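Local coordinates for protein transcription anti-terminator antagonist UpxZ (PDB 4EPZ) that probably acts as an antagonist of transcription anti-termination, helping to regulate capsular polysaccharide synthesis in Bacteroides uniformis, at residues E57-G60 with N61-L64; E123-Q126 with L127-T130; I143-E146 with L147-F150. All coordinates share one frame; numbering follows the deposited sequence.

Interaction 1: residues E57-G60 with N61-L64; sequences EEEG and NLCL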
# COMPACT_ATOMS: atom_id res chain seq x y z
N GLU A 57 4.79 -6.53 13.60
CA GLU A 57 3.42 -6.09 13.26
C GLU A 57 3.37 -4.55 13.15
O GLU A 57 2.73 -4.02 12.24
CB GLU A 57 2.42 -6.62 14.31
CG GLU A 57 0.98 -6.27 13.98
CD GLU A 57 -0.11 -6.76 14.93
OE1 GLU A 57 0.15 -7.69 15.72
OE2 GLU A 57 -1.22 -6.19 14.88
N GLU A 58 4.04 -3.84 14.07
CA GLU A 58 4.05 -2.38 14.01
C GLU A 58 4.79 -1.93 12.73
O GLU A 58 4.28 -1.10 11.98
CB GLU A 58 4.68 -1.82 15.26
CG GLU A 58 4.61 -0.31 15.27
CD GLU A 58 5.19 0.25 16.54
OE1 GLU A 58 6.43 0.21 16.68
OE2 GLU A 58 4.40 0.59 17.45
N GLU A 59 5.97 -2.54 12.46
CA GLU A 59 6.74 -2.27 11.25
C GLU A 59 5.89 -2.53 9.98
O GLU A 59 5.89 -1.69 9.09
CB GLU A 59 8.05 -3.08 11.27
CG GLU A 59 8.99 -2.86 10.06
CD GLU A 59 9.65 -1.50 9.85
OE1 GLU A 59 9.32 -0.52 10.56
OE2 GLU A 59 10.56 -1.44 8.99
N GLY A 60 5.13 -3.64 9.91
CA GLY A 60 4.24 -3.90 8.79
C GLY A 60 3.23 -2.78 8.59
O GLY A 60 3.00 -2.33 7.46
N ASN A 61 2.58 -2.33 9.67
CA ASN A 61 1.56 -1.28 9.58
C ASN A 61 2.19 0.05 9.16
O ASN A 61 1.58 0.78 8.37
CB ASN A 61 0.85 -1.12 10.92
CG ASN A 61 -0.24 -2.15 11.02
OD1 ASN A 61 -1.24 -2.06 10.32
ND2 ASN A 61 -0.04 -3.18 11.84
N LEU A 62 3.39 0.37 9.71
CA LEU A 62 4.11 1.58 9.31
C LEU A 62 4.44 1.55 7.81
O LEU A 62 4.18 2.52 7.09
CB LEU A 62 5.41 1.69 10.12
CG LEU A 62 5.36 2.29 11.52
CD1 LEU A 62 6.74 2.15 12.19
CD2 LEU A 62 5.02 3.81 11.45
N CYS A 63 5.02 0.44 7.34
CA CYS A 63 5.39 0.29 5.94
C CYS A 63 4.19 0.37 5.04
O CYS A 63 4.26 0.99 3.98
CB CYS A 63 6.13 -1.01 5.73
SG CYS A 63 7.80 -0.96 6.39
N LEU A 64 3.10 -0.32 5.42
CA LEU A 64 1.90 -0.26 4.60
C LEU A 64 1.37 1.17 4.52
O LEU A 64 1.06 1.63 3.42
CB LEU A 64 0.82 -1.21 5.11
CG LEU A 64 -0.48 -1.19 4.28
CD1 LEU A 64 -0.22 -1.65 2.84
CD2 LEU A 64 -1.56 -2.04 4.95
O HOH W 1 -1.96 -5.35 12.42
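Residues Glu57-Gly60 pass without a break into Asn61-Leu64 as regular α-helix, each carbonyl of the first four residues accepting the amide N-H four positions on, as where Leu62 N meets Glu58 O at 2.8 Å. Asn61 adds a side-chain bond to this pattern. Its ND2 reaches back one turn to Glu57 O at 2.9 Å, while Asn61 N holds the same oxygen at 3.1 Å. The two donors come from opposite faces of the carbonyl plane, ND2 stands well above that plane instead of on a lone pair, and its hydrogen bond is itself bent, with 137° at the hydrogen. Having CG beside the backbone N (chi1 -83°) turns the amide of Asn61 back toward Glu57. The two side chains run alongside each other, and a water joins them, donating to Glu57 OE2 at 2.7 Å and accepting from Asn61 ND2 at 3.0 Å. Both hydrogens of this amide thus have an acceptor, which should fix its rotation, and OD1 is bonded elsewhere in the structure. Glu59 behaves differently: a bend at chi2 (66°) folds its carboxylate along the helix, where OE2 lies 3.8 Å from Cys63 SG and its charge is met by a salt bridge to Arg90. Helix 56-72 is packed on several sides here: Asn61 and Leu62 touch helix 5-20, Asn61 and Leu64 touch helix 102-115, and Cys63 rests on Arg90 and Ile91 of helix 80-92.

Interaction 2: residues E123-Q126 with L127-T130; sequences EAHQ and LIET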
# COMPACT_ATOMS: atom_id res chain seq x y z
N GLU A 123 2.53 -15.45 -3.80
CA GLU A 123 2.18 -15.57 -2.39
C GLU A 123 0.81 -14.92 -2.08
O GLU A 123 0.02 -15.49 -1.33
CB GLU A 123 3.28 -14.94 -1.55
CG GLU A 123 3.05 -15.16 -0.08
CD GLU A 123 4.23 -14.83 0.81
OE1 GLU A 123 5.31 -14.49 0.28
OE2 GLU A 123 4.07 -14.94 2.04
N ALA A 124 0.51 -13.76 -2.71
CA ALA A 124 -0.77 -13.09 -2.56
C ALA A 124 -1.92 -14.00 -3.05
O ALA A 124 -2.92 -14.12 -2.34
CB ALA A 124 -0.76 -11.78 -3.34
N HIS A 125 -1.76 -14.70 -4.21
CA HIS A 125 -2.81 -15.63 -4.66
C HIS A 125 -2.99 -16.82 -3.71
O HIS A 125 -4.11 -17.30 -3.55
CB HIS A 125 -2.57 -16.09 -6.09
CG HIS A 125 -2.97 -15.04 -7.07
ND1 HIS A 125 -4.31 -14.73 -7.30
CD2 HIS A 125 -2.21 -14.16 -7.75
CE1 HIS A 125 -4.31 -13.73 -8.16
NE2 HIS A 125 -3.06 -13.37 -8.48
N GLN A 126 -1.91 -17.27 -3.05
CA GLN A 126 -1.99 -18.37 -2.09
C GLN A 126 -2.80 -17.94 -0.86
O GLN A 126 -3.57 -18.73 -0.32
CB GLN A 126 -0.59 -18.86 -1.68
CG GLN A 126 0.08 -19.73 -2.75
CD GLN A 126 1.45 -20.21 -2.33
OE1 GLN A 126 2.33 -19.43 -1.97
NE2 GLN A 126 1.68 -21.52 -2.41
N LEU A 127 -2.64 -16.66 -0.44
CA LEU A 127 -3.40 -16.13 0.70
C LEU A 127 -4.88 -16.06 0.34
O LEU A 127 -5.74 -16.48 1.12
CB LEU A 127 -2.90 -14.74 1.08
CG LEU A 127 -2.06 -14.61 2.32
CD1 LEU A 127 -1.91 -13.16 2.69
CD2 LEU A 127 -2.64 -15.43 3.52
N ILE A 128 -5.17 -15.61 -0.89
CA ILE A 128 -6.56 -15.51 -1.36
C ILE A 128 -7.23 -16.90 -1.27
O ILE A 128 -8.38 -17.00 -0.81
CB ILE A 128 -6.65 -14.94 -2.82
CG1 ILE A 128 -6.28 -13.45 -2.84
CG2 ILE A 128 -8.08 -15.10 -3.39
CD1 ILE A 128 -6.09 -12.83 -4.32
N GLU A 129 -6.53 -17.95 -1.72
CA GLU A 129 -7.03 -19.33 -1.74
C GLU A 129 -7.42 -19.82 -0.34
O GLU A 129 -8.17 -20.77 -0.21
CB GLU A 129 -5.96 -20.28 -2.31
CG GLU A 129 -5.76 -20.24 -3.82
CD GLU A 129 -4.49 -20.92 -4.28
OE1 GLU A 129 -4.16 -22.01 -3.76
OE2 GLU A 129 -3.80 -20.35 -5.16
N THR A 130 -6.89 -19.18 0.73
CA THR A 130 -7.21 -19.60 2.10
C THR A 130 -8.57 -19.01 2.56
O THR A 130 -9.11 -19.46 3.58
CB THR A 130 -6.12 -19.24 3.10
OG1 THR A 130 -6.11 -17.83 3.35
CG2 THR A 130 -4.76 -19.81 2.71
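Gln126, Leu127 and His125 give up the most surface where Glu123-Gln126 runs on into Leu127-Thr130. Leu127 is held through both its N-H and its C=O. Its N-H bonds to Glu123 O one turn back, with 3.0 Å from Leu127 N to that oxygen, and its CB sits 3.5 Å from Ala124 O. Its own carbonyl oxygen takes two donors from Thr130: the hydroxyl, with OG1 2.6 Å from Leu127 O and lying on a lone pair in the carbonyl plane, and the backbone amide, with Thr130 N 3.0 Å from the same oxygen. The hydroxyl gets there because chi1 of 72° sets OG1 between the backbone N and the carbonyl carbon of Thr130. The same rotation brings the methyl CG2 to 3.4 Å from Gln126 O, so two successive carbonyls meet the two branches of one threonine. Gln126 contributes chiefly through its backbone. His125 receives Glu129 N on its O at 3.1 Å, and its side chain runs alongside that of Ile128, pointing the same way, with ND1 4.0 Å from Ile128 CD1. The far nitrogen of the ring, NE2, is hydrogen-bonded to Glu151 of helix 138-152, which should steady the imidazole against Ile128. Ala124 and Leu127 turn to Leu108 and Met105 of helix 102-115. The i+4 to i bonds are those of an α-helix, the Thr130 hydroxyl bonds three residues back as threonines near helices often do, and helix 118-129 packs one side on helices 102-115 and 138-152 of an all-helical fold.

Interaction 3: residues I143-E146 with L147-F150; sequences IIEE and LRNF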
# COMPACT_ATOMS: atom_id res chain seq x y z
N ILE A 143 -9.14 -5.81 -1.92
CA ILE A 143 -7.71 -6.06 -2.16
C ILE A 143 -7.57 -7.03 -3.35
O ILE A 143 -6.63 -6.88 -4.14
CB ILE A 143 -6.94 -6.52 -0.90
CG1 ILE A 143 -5.40 -6.38 -1.09
CG2 ILE A 143 -7.36 -7.95 -0.46
CD1 ILE A 143 -4.98 -4.83 -1.33
N ILE A 144 -8.51 -7.99 -3.51
CA ILE A 144 -8.49 -8.88 -4.68
C ILE A 144 -8.61 -8.03 -6.00
O ILE A 144 -7.86 -8.26 -6.97
CB ILE A 144 -9.63 -9.92 -4.58
CG1 ILE A 144 -9.30 -10.97 -3.50
CG2 ILE A 144 -9.87 -10.61 -5.95
CD1 ILE A 144 -10.57 -11.77 -3.13
N GLU A 145 -9.52 -7.05 -5.98
CA GLU A 145 -9.75 -6.15 -7.10
C GLU A 145 -8.49 -5.33 -7.37
O GLU A 145 -8.06 -5.20 -8.52
CB GLU A 145 -10.97 -5.25 -6.80
CG GLU A 145 -11.43 -4.38 -7.96
CD GLU A 145 -12.55 -3.42 -7.63
OE1 GLU A 145 -13.33 -3.69 -6.68
OE2 GLU A 145 -12.66 -2.38 -8.32
N GLU A 146 -7.86 -4.80 -6.31
CA GLU A 146 -6.64 -3.99 -6.44
C GLU A 146 -5.50 -4.80 -7.07
O GLU A 146 -4.85 -4.33 -8.02
CB GLU A 146 -6.22 -3.41 -5.08
CG GLU A 146 -7.15 -2.27 -4.67
CD GLU A 146 -7.08 -1.82 -3.22
OE1 GLU A 146 -6.04 -2.07 -2.57
OE2 GLU A 146 -8.04 -1.18 -2.74
N LEU A 147 -5.29 -6.02 -6.57
CA LEU A 147 -4.28 -6.93 -7.11
C LEU A 147 -4.54 -7.22 -8.58
O LEU A 147 -3.61 -7.10 -9.40
CB LEU A 147 -4.24 -8.24 -6.34
CG LEU A 147 -3.23 -9.29 -6.86
CD1 LEU A 147 -1.78 -8.74 -6.88
CD2 LEU A 147 -3.35 -10.60 -6.06
N ARG A 148 -5.79 -7.56 -8.94
CA ARG A 148 -6.11 -7.84 -10.33
C ARG A 148 -5.81 -6.62 -11.23
O ARG A 148 -5.25 -6.79 -12.31
CB ARG A 148 -7.56 -8.27 -10.49
CG ARG A 148 -7.85 -8.83 -11.90
CD ARG A 148 -9.31 -9.05 -12.17
NE ARG A 148 -10.10 -7.82 -12.06
CZ ARG A 148 -10.91 -7.54 -11.04
NH1 ARG A 148 -11.03 -8.40 -10.03
NH2 ARG A 148 -11.58 -6.40 -11.01
N ASN A 149 -6.15 -5.39 -10.76
CA ASN A 149 -5.90 -4.18 -11.54
C ASN A 149 -4.39 -3.96 -11.73
O ASN A 149 -3.97 -3.59 -12.83
CB ASN A 149 -6.57 -2.98 -10.89
CG ASN A 149 -8.07 -2.94 -11.14
OD1 ASN A 149 -8.57 -3.33 -12.21
ND2 ASN A 149 -8.83 -2.43 -10.18
N PHE A 150 -3.57 -4.22 -10.68
CA PHE A 150 -2.11 -4.07 -10.84
C PHE A 150 -1.58 -5.09 -11.87
O PHE A 150 -0.74 -4.75 -12.71
CB PHE A 150 -1.40 -4.26 -9.48
CG PHE A 150 -1.61 -3.10 -8.52
CD1 PHE A 150 -1.45 -1.78 -8.94
CD2 PHE A 150 -1.85 -3.34 -7.17
CE1 PHE A 150 -1.64 -0.72 -8.05
CE2 PHE A 150 -2.01 -2.28 -6.27
CZ PHE A 150 -1.90 -0.98 -6.72
O HOH W 2 -11.50 -2.42 -10.68
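Pairing of positions four apart on one α-helix, helix 138-152, is illustrated by Glu146 with Phe150 and by Glu145 with Asn149. Phe150 N donates to Glu146 O at 3.0 Å, and the ring lies beside the same carbonyl, CD2 3.3 Å from Glu146 O. That placing follows from CG lying beside the backbone N of Phe150 (chi1 -72°). The ring also meets Trp110 edge-to-face, while the carboxylate of Glu146 bonds to the hydroxyl of Tyr21. Replacing Phe150 by an alanine would probably leave Trp110 without its aromatic mate and open a gap beside Ser113 of helix 102-115. On the more exposed side, Glu145 and Asn149 point the same way, with a water donating to Glu145 OE2 at 2.6 Å and accepting from Asn149 ND2 at 2.7 Å. Both residues were modelled in two conformers, so this bridge may exist only part of the time. Arg148 bends at chi3 (60°) to bring its guanidinium back across Glu145 at a slant: NH2 is 3.7 Å from Glu145 CG, the carboxylate and guanidinium planes are only 13° apart, and Glu145 O lies over one face of the group. Opposite charges are near but not in contact, 5.0 Å separating Arg148 NH2 from Glu145 OE2, and Arg148 NE makes a long, weak ion pair with Glu152. With Ile143, Ile144 and Leu147 facing neighbouring helices and Glu145 and Arg148 facing outward, the segment has the two-faced character of an amphipathic helix in a helical bundle.

In the fold
Along the chain the three contacts come in series, each inside one helix: interaction 1 on helix 56-72, interaction 2 on helix 118-129 and interaction 3 on helix 138-152. Interactions 2 and 3 lie on the same side of the chain's centre, 13 Å apart between centres, and pack directly, Ile128 CD1 being 3.8 Å from Ile144 CG1. Interaction 1 is about 20 Å from either, centre to centre, and opposite interaction 3 across the chain's centre. All three nevertheless have side chains on helix 102-115, which therefore links helix 56-72 to the successive pair 118-129 and 138-152 in a compact fold without strands.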